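Local coordinates for LPP20 lipofamily protein (Helicobacter pylori R046Wa, PDB 4KZS) that is of unknown function but is secreted by this gastric pathogen and, with a three-helix bundle among its domains, may be related to outer-membrane or Tol-Pal components, at residues A[71-76]-A[150-155]; A[81-86]-A[99-104]; A[135-140]-A[173-178]; A[178-183]-A[202-207]. All coordinates share one frame; numbering follows the deposited sequence.

Contact 1: A[71-76]-A[150-155]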
loop_
_atom_site.group_PDB
_atom_site.type_symbol
_atom_site.label_atom_id
_atom_site.label_comp_id
_atom_site.label_asym_id
_atom_site.label_seq_id
_atom_site.Cartn_x
_atom_site.Cartn_y
_atom_site.Cartn_z
ATOM N N ILE A 71 -14.703 -16.764 -3.663
ATOM C CA ILE A 71 -13.912 -15.782 -4.414
ATOM C C ILE A 71 -13.335 -14.705 -3.468
ATOM O O ILE A 71 -13.447 -13.500 -3.732
ATOM C CB ILE A 71 -14.709 -15.193 -5.632
ATOM C CG1 ILE A 71 -13.792 -14.464 -6.629
ATOM C CG2 ILE A 71 -15.880 -14.311 -5.192
ATOM C CD1 ILE A 71 -13.372 -15.308 -7.812
ATOM N N ASN A 72 -12.716 -15.169 -2.375
ATOM C CA ASN A 72 -12.086 -14.315 -1.360
ATOM C C ASN A 72 -11.098 -13.285 -1.947
ATOM O O ASN A 72 -11.203 -12.076 -1.693
ATOM C CB ASN A 72 -11.384 -15.192 -0.310
ATOM C CG ASN A 72 -11.120 -14.458 0.987
ATOM O OD1 ASN A 72 -10.934 -15.084 2.038
ATOM N ND2 ASN A 72 -11.110 -13.126 0.931
ATOM N N LEU A 73 -10.152 -13.777 -2.742
ATOM C CA LEU A 73 -9.164 -12.909 -3.373
ATOM C C LEU A 73 -9.407 -12.856 -4.863
ATOM O O LEU A 73 -9.648 -13.876 -5.491
ATOM C CB LEU A 73 -7.739 -13.389 -3.067
ATOM C CG LEU A 73 -7.432 -14.878 -3.277
ATOM C CD1 LEU A 73 -7.122 -15.130 -4.740
ATOM C CD2 LEU A 73 -6.285 -15.340 -2.392
ATOM N N LYS A 74 -9.376 -11.659 -5.427
ATOM C CA LYS A 74 -9.657 -11.511 -6.836
ATOM C C LYS A 74 -8.406 -10.928 -7.463
ATOM O O LYS A 74 -8.009 -9.830 -7.109
ATOM C CB LYS A 74 -10.856 -10.594 -7.055
ATOM C CG LYS A 74 -11.560 -10.864 -8.372
ATOM C CD LYS A 74 -13.004 -10.382 -8.336
ATOM C CE LYS A 74 -13.127 -8.870 -8.474
ATOM N NZ LYS A 74 -12.838 -8.394 -9.855
ATOM N N THR A 75 -7.771 -11.678 -8.359
ATOM C CA THR A 75 -6.472 -11.285 -8.878
ATOM C C THR A 75 -6.711 -10.202 -9.923
ATOM O O THR A 75 -7.843 -9.949 -10.282
ATOM C CB THR A 75 -5.630 -12.480 -9.406
ATOM O OG1 THR A 75 -6.331 -13.138 -10.444
ATOM C CG2 THR A 75 -5.364 -13.540 -8.353
ATOM N N ASP A 76 -5.669 -9.498 -10.340
ATOM C CA ASP A 76 -5.758 -8.614 -11.497
ATOM C C ASP A 76 -4.427 -8.609 -12.283
ATOM O O ASP A 76 -3.489 -9.299 -11.880
ATOM C CB ASP A 76 -6.153 -7.230 -11.039
ATOM C CG ASP A 76 -5.308 -6.750 -9.901
ATOM O OD1 ASP A 76 -4.069 -6.819 -10.043
ATOM O OD2 ASP A 76 -5.877 -6.305 -8.878
ATOM N N ILE A 150 -1.074 -13.070 -2.015
ATOM C CA ILE A 150 -0.238 -13.822 -2.968
ATOM C C ILE A 150 0.223 -15.028 -2.240
ATOM O O ILE A 150 0.194 -16.130 -2.770
ATOM C CB ILE A 150 0.952 -12.995 -3.534
ATOM C CG1 ILE A 150 0.380 -11.894 -4.439
ATOM C CG2 ILE A 150 1.946 -13.897 -4.284
ATOM C CD1 ILE A 150 1.343 -10.841 -4.904
ATOM N N GLU A 151 0.601 -14.843 -0.988
ATOM C CA GLU A 151 1.174 -15.987 -0.259
ATOM C C GLU A 151 0.158 -17.047 0.067
ATOM O O GLU A 151 0.486 -18.240 0.090
ATOM C CB GLU A 151 1.834 -15.538 1.007
ATOM C CG GLU A 151 2.083 -16.658 1.965
ATOM C CD GLU A 151 2.640 -16.141 3.256
ATOM O OE1 GLU A 151 3.813 -15.693 3.241
ATOM O OE2 GLU A 151 1.905 -16.195 4.269
ATOM N N ARG A 152 -1.074 -16.613 0.327
ATOM C CA ARG A 152 -2.139 -17.562 0.605
ATOM C C ARG A 152 -2.276 -18.486 -0.604
ATOM O O ARG A 152 -2.250 -19.713 -0.457
ATOM C CB ARG A 152 -3.459 -16.864 0.922
ATOM C CG ARG A 152 -4.194 -17.536 2.073
ATOM C CD ARG A 152 -5.533 -16.894 2.416
ATOM N NE ARG A 152 -5.597 -15.456 2.140
ATOM C CZ ARG A 152 -6.692 -14.825 1.701
ATOM N NH1 ARG A 152 -7.842 -15.483 1.469
ATOM N NH2 ARG A 152 -6.640 -13.517 1.477
ATOM N N ILE A 153 -2.362 -17.888 -1.794
ATOM C CA ILE A 153 -2.390 -18.667 -3.015
ATOM C C ILE A 153 -1.230 -19.647 -3.098
ATOM O O ILE A 153 -1.445 -20.859 -3.291
ATOM C CB ILE A 153 -2.342 -17.770 -4.238
ATOM C CG1 ILE A 153 -3.476 -16.761 -4.125
ATOM C CG2 ILE A 153 -2.437 -18.628 -5.488
ATOM C CD1 ILE A 153 -3.593 -15.830 -5.295
ATOM N N LEU A 154 -0.007 -19.128 -2.948
ATOM C CA LEU A 154 1.189 -19.955 -3.123
ATOM C C LEU A 154 1.180 -21.157 -2.194
ATOM O O LEU A 154 1.454 -22.271 -2.637
ATOM C CB LEU A 154 2.450 -19.136 -2.927
ATOM C CG LEU A 154 2.669 -18.177 -4.085
ATOM C CD1 LEU A 154 3.903 -17.313 -3.894
ATOM C CD2 LEU A 154 2.782 -18.997 -5.348
ATOM N N LYS A 155 0.832 -20.942 -0.916
ATOM C CA LYS A 155 0.782 -22.046 0.055
ATOM C C LYS A 155 -0.292 -23.019 -0.315
ATOM O O LYS A 155 -0.089 -24.224 -0.202
ATOM C CB LYS A 155 0.608 -21.577 1.511
ATOM C CG LYS A 155 1.862 -20.903 2.064
ATOM C CD LYS A 155 2.107 -21.106 3.550
ATOM C CE LYS A 155 1.239 -20.183 4.392
ATOM N NZ LYS A 155 1.894 -19.897 5.706
#

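Contact 2: A[81-86]-A[99-104]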
loop_
_atom_site.group_PDB
_atom_site.type_symbol
_atom_site.label_atom_id
_atom_site.label_comp_id
_atom_site.label_asym_id
_atom_site.label_seq_id
_atom_site.Cartn_x
_atom_site.Cartn_y
_atom_site.Cartn_z
ATOM N N ASN A 81 1.954 -11.497 -16.449
ATOM C CA ASN A 81 2.921 -10.918 -17.424
ATOM C C ASN A 81 2.846 -10.591 -18.970
ATOM O O ASN A 81 2.530 -9.463 -19.471
ATOM C CB ASN A 81 4.068 -11.889 -17.372
ATOM C CG ASN A 81 4.149 -12.600 -16.024
ATOM O OD1 ASN A 81 3.142 -13.167 -15.526
ATOM N ND2 ASN A 81 5.340 -12.561 -15.408
ATOM N N ASN A 82 3.181 -11.640 -19.703
ATOM C CA ASN A 82 3.124 -11.736 -21.124
ATOM C C ASN A 82 2.675 -13.236 -21.366
ATOM O O ASN A 82 3.530 -14.193 -21.210
ATOM C CB ASN A 82 4.517 -11.565 -21.643
ATOM C CG ASN A 82 5.492 -12.577 -21.022
ATOM O OD1 ASN A 82 5.577 -13.736 -21.509
ATOM N ND2 ASN A 82 6.221 -12.169 -19.941
ATOM N N VAL A 83 1.371 -13.403 -21.708
ATOM C CA VAL A 83 0.598 -14.653 -21.790
ATOM C C VAL A 83 0.364 -14.939 -23.275
ATOM O O VAL A 83 0.517 -14.030 -24.090
ATOM C CB VAL A 83 -0.824 -14.432 -21.177
ATOM C CG1 VAL A 83 -0.757 -13.633 -19.899
ATOM C CG2 VAL A 83 -1.783 -13.679 -22.129
ATOM N N GLU A 84 -0.090 -16.133 -23.654
ATOM C CA GLU A 84 -0.246 -16.449 -25.093
ATOM C C GLU A 84 -1.564 -16.023 -25.766
ATOM O O GLU A 84 -2.653 -16.121 -25.181
ATOM C CB GLU A 84 -0.047 -17.925 -25.333
ATOM C CG GLU A 84 0.943 -18.604 -24.415
ATOM C CD GLU A 84 1.047 -20.077 -24.720
ATOM O OE1 GLU A 84 2.048 -20.693 -24.272
ATOM O OE2 GLU A 84 0.142 -20.613 -25.424
ATOM N N ILE A 85 -1.450 -15.540 -26.998
ATOM C CA ILE A 85 -2.612 -15.270 -27.862
ATOM C C ILE A 85 -2.971 -16.526 -28.672
ATOM O O ILE A 85 -2.194 -16.995 -29.490
ATOM C CB ILE A 85 -2.341 -14.113 -28.839
ATOM C CG1 ILE A 85 -1.930 -12.837 -28.099
ATOM C CG2 ILE A 85 -3.577 -13.838 -29.678
ATOM C CD1 ILE A 85 -2.988 -12.299 -27.171
ATOM N N VAL A 86 -4.122 -17.110 -28.415
ATOM C CA VAL A 86 -4.466 -18.338 -29.103
ATOM C C VAL A 86 -5.389 -18.088 -30.287
ATOM O O VAL A 86 -5.389 -18.869 -31.209
ATOM C CB VAL A 86 -5.039 -19.377 -28.136
ATOM C CG1 VAL A 86 -5.687 -20.539 -28.887
ATOM C CG2 VAL A 86 -3.914 -19.926 -27.290
ATOM N N VAL A 99 -6.893 -15.970 -25.098
ATOM C CA VAL A 99 -5.587 -15.987 -24.492
ATOM C C VAL A 99 -5.593 -17.094 -23.510
ATOM O O VAL A 99 -6.634 -17.560 -23.111
ATOM C CB VAL A 99 -5.272 -14.722 -23.687
ATOM C CG1 VAL A 99 -5.233 -13.523 -24.583
ATOM C CG2 VAL A 99 -6.352 -14.470 -22.681
ATOM N N ARG A 100 -4.405 -17.578 -23.182
ATOM C CA ARG A 100 -4.249 -18.608 -22.185
ATOM C C ARG A 100 -2.922 -18.468 -21.496
ATOM O O ARG A 100 -2.016 -17.710 -21.950
ATOM C CB ARG A 100 -4.325 -19.956 -22.841
ATOM C CG ARG A 100 -3.195 -20.207 -23.810
ATOM C CD ARG A 100 -3.323 -21.607 -24.351
ATOM N NE ARG A 100 -2.112 -22.013 -25.067
ATOM C CZ ARG A 100 -1.856 -23.279 -25.420
ATOM N NH1 ARG A 100 -2.719 -24.254 -25.166
ATOM N NH2 ARG A 100 -0.753 -23.575 -26.050
ATOM N N ILE A 101 -2.774 -19.198 -20.399
ATOM C CA ILE A 101 -1.501 -19.188 -19.684
ATOM C C ILE A 101 -1.368 -20.465 -18.985
ATOM O O ILE A 101 -2.355 -20.993 -18.478
ATOM C CB ILE A 101 -1.433 -18.091 -18.628
ATOM C CG1 ILE A 101 -0.025 -18.008 -18.059
ATOM C CG2 ILE A 101 -2.491 -18.287 -17.516
ATOM C CD1 ILE A 101 0.292 -16.659 -17.403
ATOM N N ASN A 102 -0.136 -20.959 -18.985
ATOM C CA ASN A 102 0.266 -22.164 -18.291
ATOM C C ASN A 102 0.054 -22.028 -16.785
ATOM O O ASN A 102 0.505 -21.093 -16.171
ATOM C CB ASN A 102 1.733 -22.373 -18.576
ATOM C CG ASN A 102 2.244 -23.639 -17.967
ATOM O OD1 ASN A 102 2.571 -23.680 -16.782
ATOM N ND2 ASN A 102 2.322 -24.684 -18.769
ATOM N N GLN A 103 -0.647 -22.945 -16.178
ATOM C CA GLN A 103 -0.852 -22.847 -14.747
ATOM C C GLN A 103 0.429 -22.739 -13.984
ATOM O O GLN A 103 0.526 -21.914 -13.057
ATOM C CB GLN A 103 -1.676 -24.001 -14.226
ATOM C CG GLN A 103 -3.145 -23.706 -14.394
ATOM C CD GLN A 103 -4.026 -24.724 -13.719
ATOM O OE1 GLN A 103 -4.269 -25.815 -14.264
ATOM N NE2 GLN A 103 -4.516 -24.377 -12.524
ATOM N N ASN A 104 1.429 -23.520 -14.368
ATOM C CA ASN A 104 2.683 -23.460 -13.636
ATOM C C ASN A 104 3.447 -22.144 -13.849
ATOM O O ASN A 104 3.970 -21.557 -12.901
ATOM C CB ASN A 104 3.523 -24.726 -13.853
ATOM C CG ASN A 104 2.835 -25.974 -13.275
ATOM O OD1 ASN A 104 2.301 -25.942 -12.151
ATOM N ND2 ASN A 104 2.823 -27.077 -14.051
#

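Contact 3: A[135-140]-A[173-178]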
loop_
_atom_site.group_PDB
_atom_site.type_symbol
_atom_site.label_atom_id
_atom_site.label_comp_id
_atom_site.label_asym_id
_atom_site.label_seq_id
_atom_site.Cartn_x
_atom_site.Cartn_y
_atom_site.Cartn_z
ATOM N N GLN A 135 4.894 7.958 4.830
ATOM C CA GLN A 135 5.073 7.227 3.569
ATOM C C GLN A 135 5.902 5.931 3.693
ATOM O O GLN A 135 5.466 4.863 3.259
ATOM C CB GLN A 135 5.646 8.142 2.493
ATOM C CG GLN A 135 4.990 9.524 2.356
ATOM C CD GLN A 135 5.651 10.329 1.241
ATOM O OE1 GLN A 135 6.882 10.348 1.134
ATOM N NE2 GLN A 135 4.847 10.957 0.377
ATOM N N GLN A 136 7.065 5.995 4.310
ATOM C CA GLN A 136 7.833 4.772 4.519
ATOM C C GLN A 136 7.064 3.662 5.278
ATOM O O GLN A 136 7.364 2.471 5.189
ATOM C CB GLN A 136 9.091 5.140 5.260
ATOM C CG GLN A 136 9.911 3.966 5.704
ATOM C CD GLN A 136 10.965 4.393 6.694
ATOM O OE1 GLN A 136 11.632 3.549 7.316
ATOM N NE2 GLN A 136 11.103 5.721 6.883
ATOM N N SER A 137 6.057 4.071 6.027
ATOM C CA SER A 137 5.206 3.175 6.789
ATOM C C SER A 137 4.033 2.688 5.910
ATOM O O SER A 137 3.798 1.492 5.774
ATOM C CB SER A 137 4.719 3.949 8.008
ATOM O OG SER A 137 3.746 3.252 8.739
ATOM N N LYS A 138 3.298 3.621 5.306
ATOM C CA LYS A 138 2.257 3.294 4.337
ATOM C C LYS A 138 2.775 2.273 3.316
ATOM O O LYS A 138 2.076 1.345 2.942
ATOM C CB LYS A 138 1.820 4.554 3.604
ATOM C CG LYS A 138 0.748 4.324 2.535
ATOM C CD LYS A 138 -0.553 3.801 3.146
ATOM C CE LYS A 138 -1.733 3.789 2.182
ATOM N NZ LYS A 138 -2.967 3.976 3.010
ATOM N N SER A 139 4.012 2.447 2.877
ATOM C CA SER A 139 4.556 1.543 1.903
ATOM C C SER A 139 4.688 0.183 2.539
ATOM O O SER A 139 4.176 -0.779 1.984
ATOM C CB SER A 139 5.860 2.075 1.267
ATOM O OG SER A 139 5.588 3.189 0.390
ATOM N N MET A 140 5.301 0.088 3.721
ATOM C CA MET A 140 5.386 -1.233 4.368
ATOM C C MET A 140 4.014 -1.876 4.526
ATOM O O MET A 140 3.848 -3.118 4.322
ATOM C CB MET A 140 6.055 -1.169 5.710
ATOM C CG MET A 140 7.466 -0.651 5.611
ATOM S SD MET A 140 8.366 -0.546 7.180
ATOM C CE MET A 140 8.377 -2.236 7.716
ATOM N N GLN A 173 6.004 -3.148 15.306
ATOM C CA GLN A 173 6.853 -2.524 16.301
ATOM C C GLN A 173 7.610 -1.289 15.892
ATOM O O GLN A 173 8.272 -0.698 16.715
ATOM C CB GLN A 173 7.757 -3.518 17.012
ATOM C CG GLN A 173 8.837 -4.102 16.160
ATOM C CD GLN A 173 9.892 -4.766 17.009
ATOM O OE1 GLN A 173 10.828 -4.119 17.461
ATOM N NE2 GLN A 173 9.736 -6.058 17.245
ATOM N N ASN A 174 7.490 -0.865 14.653
ATOM C CA ASN A 174 8.237 0.310 14.220
ATOM C C ASN A 174 7.419 1.135 13.283
ATOM O O ASN A 174 7.629 2.346 13.178
ATOM C CB ASN A 174 9.526 -0.089 13.485
ATOM C CG ASN A 174 10.494 -0.842 14.371
ATOM O OD1 ASN A 174 10.980 -0.303 15.367
ATOM N ND2 ASN A 174 10.776 -2.094 14.024
ATOM N N ALA A 175 6.506 0.490 12.567
ATOM C CA ALA A 175 5.939 1.141 11.397
ATOM C C ALA A 175 4.457 1.395 11.477
ATOM O O ALA A 175 4.016 2.390 10.942
ATOM C CB ALA A 175 6.269 0.365 10.131
ATOM N N PHE A 176 3.675 0.523 12.112
ATOM C CA PHE A 176 2.240 0.813 12.257
ATOM C C PHE A 176 2.094 1.997 13.185
ATOM O O PHE A 176 2.404 1.936 14.364
ATOM C CB PHE A 176 1.438 -0.373 12.738
ATOM C CG PHE A 176 -0.040 -0.161 12.666
ATOM C CD1 PHE A 176 -0.681 -0.081 11.445
ATOM C CD2 PHE A 176 -0.814 -0.077 13.838
ATOM C CE1 PHE A 176 -2.066 0.107 11.370
ATOM C CE2 PHE A 176 -2.197 0.105 13.780
ATOM C CZ PHE A 176 -2.835 0.207 12.537
ATOM N N LYS A 177 1.663 3.084 12.574
ATOM C CA LYS A 177 1.673 4.437 13.133
ATOM C C LYS A 177 2.726 5.394 12.517
ATOM O O LYS A 177 2.466 6.063 11.509
ATOM C CB LYS A 177 1.565 4.427 14.644
ATOM C CG LYS A 177 0.124 3.987 14.955
ATOM C CD LYS A 177 -0.901 4.665 14.019
ATOM C CE LYS A 177 -2.025 3.723 13.658
ATOM N NZ LYS A 177 -3.160 4.360 12.901
ATOM N N PRO A 178 3.910 5.467 13.096
ATOM C CA PRO A 178 4.342 4.834 14.297
ATOM C C PRO A 178 4.692 5.920 15.312
ATOM O O PRO A 178 4.032 6.977 15.371
ATOM C CB PRO A 178 5.618 4.173 13.830
ATOM C CG PRO A 178 6.199 5.192 12.873
ATOM C CD PRO A 178 5.051 5.979 12.312
#

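Contact 4: A[178-183]-A[202-207]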
loop_
_atom_site.group_PDB
_atom_site.type_symbol
_atom_site.label_atom_id
_atom_site.label_comp_id
_atom_site.label_asym_id
_atom_site.label_seq_id
_atom_site.Cartn_x
_atom_site.Cartn_y
_atom_site.Cartn_z
ATOM N N PRO A 178 3.910 5.467 13.096
ATOM C CA PRO A 178 4.342 4.834 14.297
ATOM C C PRO A 178 4.692 5.920 15.312
ATOM O O PRO A 178 4.032 6.977 15.371
ATOM C CB PRO A 178 5.618 4.173 13.830
ATOM C CG PRO A 178 6.199 5.192 12.873
ATOM C CD PRO A 178 5.051 5.979 12.312
ATOM N N LYS A 179 5.763 5.668 16.061
ATOM C CA LYS A 179 6.196 6.562 17.105
ATOM C C LYS A 179 7.062 7.644 16.486
ATOM O O LYS A 179 8.091 7.345 15.877
ATOM C CB LYS A 179 6.977 5.771 18.165
ATOM C CG LYS A 179 6.149 4.912 19.152
ATOM C CD LYS A 179 6.860 3.590 19.412
ATOM C CE LYS A 179 6.240 2.769 20.514
ATOM N NZ LYS A 179 6.865 3.139 21.803
ATOM N N VAL A 180 6.611 8.889 16.588
ATOM C CA VAL A 180 7.473 10.029 16.342
ATOM C C VAL A 180 7.297 11.111 17.401
ATOM O O VAL A 180 6.162 11.449 17.769
ATOM C CB VAL A 180 7.261 10.598 14.943
ATOM C CG1 VAL A 180 7.300 9.454 13.948
ATOM C CG2 VAL A 180 5.952 11.383 14.828
ATOM N N GLN A 181 8.425 11.633 17.890
ATOM C CA GLN A 181 8.448 12.752 18.850
ATOM C C GLN A 181 7.775 13.998 18.295
ATOM O O GLN A 181 7.968 14.337 17.141
ATOM C CB GLN A 181 9.884 13.081 19.251
ATOM C CG GLN A 181 10.021 14.000 20.455
ATOM C CD GLN A 181 11.384 13.868 21.107
ATOM O OE1 GLN A 181 12.417 13.972 20.437
ATOM N NE2 GLN A 181 11.395 13.638 22.418
ATOM N N ILE A 182 6.976 14.667 19.116
ATOM C CA ILE A 182 6.269 15.857 18.677
ATOM C C ILE A 182 6.581 17.019 19.617
ATOM O O ILE A 182 6.104 17.062 20.749
ATOM C CB ILE A 182 4.752 15.617 18.556
ATOM C CG1 ILE A 182 4.465 14.609 17.440
ATOM C CG2 ILE A 182 4.014 16.926 18.306
ATOM C CD1 ILE A 182 2.991 14.293 17.245
ATOM N N THR A 183 7.395 17.950 19.127
ATOM C CA THR A 183 7.820 19.133 19.873
ATOM C C THR A 183 6.915 20.342 19.608
ATOM O O THR A 183 6.331 20.479 18.528
ATOM C CB THR A 183 9.293 19.479 19.538
ATOM O OG1 THR A 183 10.101 18.301 19.675
ATOM C CG2 THR A 183 9.854 20.560 20.460
ATOM N N ARG A 202 -4.105 10.256 14.702
ATOM C CA ARG A 202 -4.841 9.305 13.855
ATOM C C ARG A 202 -3.938 8.745 12.732
ATOM O O ARG A 202 -4.376 7.978 11.866
ATOM C CB ARG A 202 -6.204 9.855 13.379
ATOM C CG ARG A 202 -6.145 11.143 12.606
ATOM C CD ARG A 202 -7.536 11.647 12.210
ATOM N NE ARG A 202 -8.386 10.640 11.548
ATOM C CZ ARG A 202 -9.639 10.845 11.114
ATOM N NH1 ARG A 202 -10.234 12.029 11.240
ATOM N NH2 ARG A 202 -10.309 9.855 10.535
ATOM N N VAL A 203 -2.659 9.094 12.824
ATOM C CA VAL A 203 -1.670 8.771 11.834
ATOM C C VAL A 203 -0.343 8.527 12.541
ATOM O O VAL A 203 0.523 7.874 12.010
ATOM C CB VAL A 203 -1.532 9.967 10.866
ATOM C CG1 VAL A 203 -0.090 10.190 10.387
ATOM C CG2 VAL A 203 -2.535 9.853 9.725
ATOM N N LEU A 204 -0.191 9.046 13.751
ATOM C CA LEU A 204 1.107 8.987 14.455
ATOM C C LEU A 204 0.959 8.550 15.926
ATOM O O LEU A 204 -0.131 8.600 16.461
ATOM C CB LEU A 204 1.715 10.394 14.437
ATOM C CG LEU A 204 3.133 10.438 13.958
ATOM C CD1 LEU A 204 3.375 9.081 13.299
ATOM C CD2 LEU A 204 3.239 11.630 12.998
ATOM N N THR A 205 2.052 8.192 16.574
ATOM C CA THR A 205 2.039 7.876 17.979
ATOM C C THR A 205 3.035 8.766 18.717
ATOM O O THR A 205 4.239 8.402 18.852
ATOM C CB THR A 205 2.410 6.403 18.208
ATOM O OG1 THR A 205 1.327 5.581 17.766
ATOM C CG2 THR A 205 2.610 6.134 19.647
ATOM N N PRO A 206 2.542 9.900 19.261
ATOM C CA PRO A 206 3.484 10.864 19.871
ATOM C C PRO A 206 4.418 10.172 20.819
ATOM O O PRO A 206 3.981 9.455 21.707
ATOM C CB PRO A 206 2.571 11.837 20.579
ATOM C CG PRO A 206 1.311 11.792 19.756
ATOM C CD PRO A 206 1.139 10.327 19.440
ATOM N N SER A 207 5.715 10.296 20.595
ATOM C CA SER A 207 6.635 9.598 21.490
ATOM C C SER A 207 7.677 10.532 22.016
ATOM O O SER A 207 7.732 11.687 21.591
ATOM C CB SER A 207 7.275 8.389 20.847
ATOM O OG SER A 207 7.947 7.641 21.840
#

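Contact 1: A[71-76]-A[150-155]
Leu73 and Ile153, with CA atoms 8.9 Å apart, set the irregular loop 71-76 against one side of helix 135-157, far enough away that the backbones meet through side chains. Leu73 carries the apolar half. Its CG stands between the backbone N and the carbonyl carbon (chi1 49°), and both methyls of the fork lie along the CG1-CD1 arm of Ile153: Leu73 CD2 lies 3.6 Å from Ile153 CG1, and Leu73 CD1 an equal 3.6 Å from Ile153 CD1. Branched aliphatic chains suit this spot because both residues are buried, with Ile52 of helix 29-53 and Leu110 of helix 103-121 adding to the same cluster. Thr75 contributes its methyl, CG2, 4.2 Å from Ile153 CD1, while its OG1 is hydrogen-bonded elsewhere. Toward the surface, Leu73 CD2 also sits over one face of the Arg152 guanidinium, roughly above its centre. Asn72 OD1 receives a weak, bent hydrogen bond from Arg152 NH1 (3.2 Å, 127° at the hydrogen), the amide and guanidinium planes standing 63° apart. The weak bond suggests that apolar packing, including Leu73 on the guanidinium face, carries much of the contact, the neutral amide adding a polar partner without formal counter-charge.

Contact 2: A[81-86]-A[99-104]
Glu84 and Arg100 form the polar centre of this contact. Arg100 NE points at Glu84 OE2 in a salt bridge of 2.7 Å, and NH2 adds a weak bond to the same oxygen. That oxygen lies near the guanidinium plane, at its edge, yet is met from above the carboxylate plane, the two planes being 58° apart. Arg100 runs extended from CG to NE, and Val86 CG2 presses on it at a slant, 3.4 Å from Arg100 CD. On the other side of the sheet Ile85 CD1, at the exposed margin, touches Val99 CG1 at 3.6 Å, while Val83, just before the strand, reaches Val99 with CG2 and Ile101 CD1 with CG1. Beta-branching suits Ile85, Val99 and Ile101 to strands; Leu37, Leu40 and Ile44 of helix 29-53 meet Val83, Val99 and Ile101 respectively. Glu84 and Arg100 are also a hydrogen-bonded antiparallel pair, Glu84 N to Arg100 O and Arg100 N to Glu84 O each 3.0 Å. Farther out, Tyr19 OH bonds Glu84 OE1, Tyr21 OH bonds Arg100 NH1, and the Tyr19 ring makes a cation-pi contact with Arg100. Strands 84-91 and 94-102 thus form a beta hairpin which, with strand 19-26 and helix 29-53, gives a strand-helix-strand-strand order consistent with an SHS2 fold.

Contact 3: A[135-140]-A[173-178]
Beside the junction of Ser137 with Ala175, the flat group of the loop is the Phe176 ring: Lys177 CE lies over one of its faces, 3.6 Å above the plane and offset toward the rim, and Tyr172 of helix 165-172 makes an edge-to-face pair with it. Phe176 points its CB away from helix 135-157, and the residue is exposed. This is a helix-to-strand connection laid across the first turns of helix 135-157, probably one helix of the three-helix bundle, just where the chain leaves helix 165-172 for strand 179-182. Asn174 ties the loop back to the helix it has left, ND2 bonding to Ile170 O. The backbones come close here, Ser137 CA and Ala175 CA lying 5.1 Å apart, and the small side chains of both residues suit such proximity. Ser137 turns its OG anti to the backbone N (chi1 172°), toward the loop, and gives a hydrogen bond to the carbonyl of Ala175; the modelled length is very short and its exact value doubtful. If the bond is real, it would satisfy the hydroxyl in this buried place. One helical turn on, Met140 supplies the apolar part: CG beside the backbone N (chi1 -60°) and an extended chi2 carry SD to the methyl of Ala175, and the bend at chi3 (61°) keeps CE near it. Met140 SD stands 3.7 Å from Ala175 CB, and Met140 CE 4.1 Å from that same carbon.

Contact 4: A[178-183]-A[202-207]
A beta-alpha-beta crossover is closed here: strand 179-182 leads through helix 190-200 to strand 205-207, and the two short strands lie side by side in the same direction, though twisted 59° apart. Pro178 O takes a hydrogen bond from Thr205 N at 2.6 Å, Val180 N gives a weak one to Thr205 O, and Ser207 N reaches Val180 O at 3.1 Å. In the first and last of these the donor stands above the carbonyl plane, in the last by 66°, so the ladder is loosely made. Pro206 suits the position between the two donors, since none of these bonds calls on its nitrogen. Side chains reinforce both faces. On one, Lys179 CG runs beside Thr205 CG2 at 3.8 Å, pointing the same way, and Lys179 CB meets Ser207 CB at 3.8 Å. On the other, Ile182 extends at chi2 (180°), carrying CD1 out to rest 3.9 Å from Pro206 CG, next to Tyr200 and Ile197 of the crossover helix, while Leu204 packs on Ile215, its CD1 3.7 Å from Pro178 CD. Since one of the three backbone bonds is weak and two have the donor well above the carbonyl plane, aliphatic contacts probably add to the hold, while Lys179, an exposed residue, carries its amine out to a salt bridge with Glu209.

Contact 2 is nested within the chain loop closed by contact 1, and contacts 1 and 3 cross along the chain because their segments alternate; contact 4 follows last. Contacts 1 and 3 both use helix 135-157, their centres about 24 Å apart, so that helix spans from the side of the chain holding the antiparallel sheet to the loop leading into strand 179-182. Contact 2, in that sheet, is about 18 Å from contact 1 and about 48 Å from contact 4, centre to centre; contacts 1 and 2 lie on the same side of the chain's centre and contact 4 on the opposite side. Contacts 3 and 4 touch and share Pro178, with Lys177 packing on Thr205. The chain is thus elongated, with sheets at opposite ends of a helical middle.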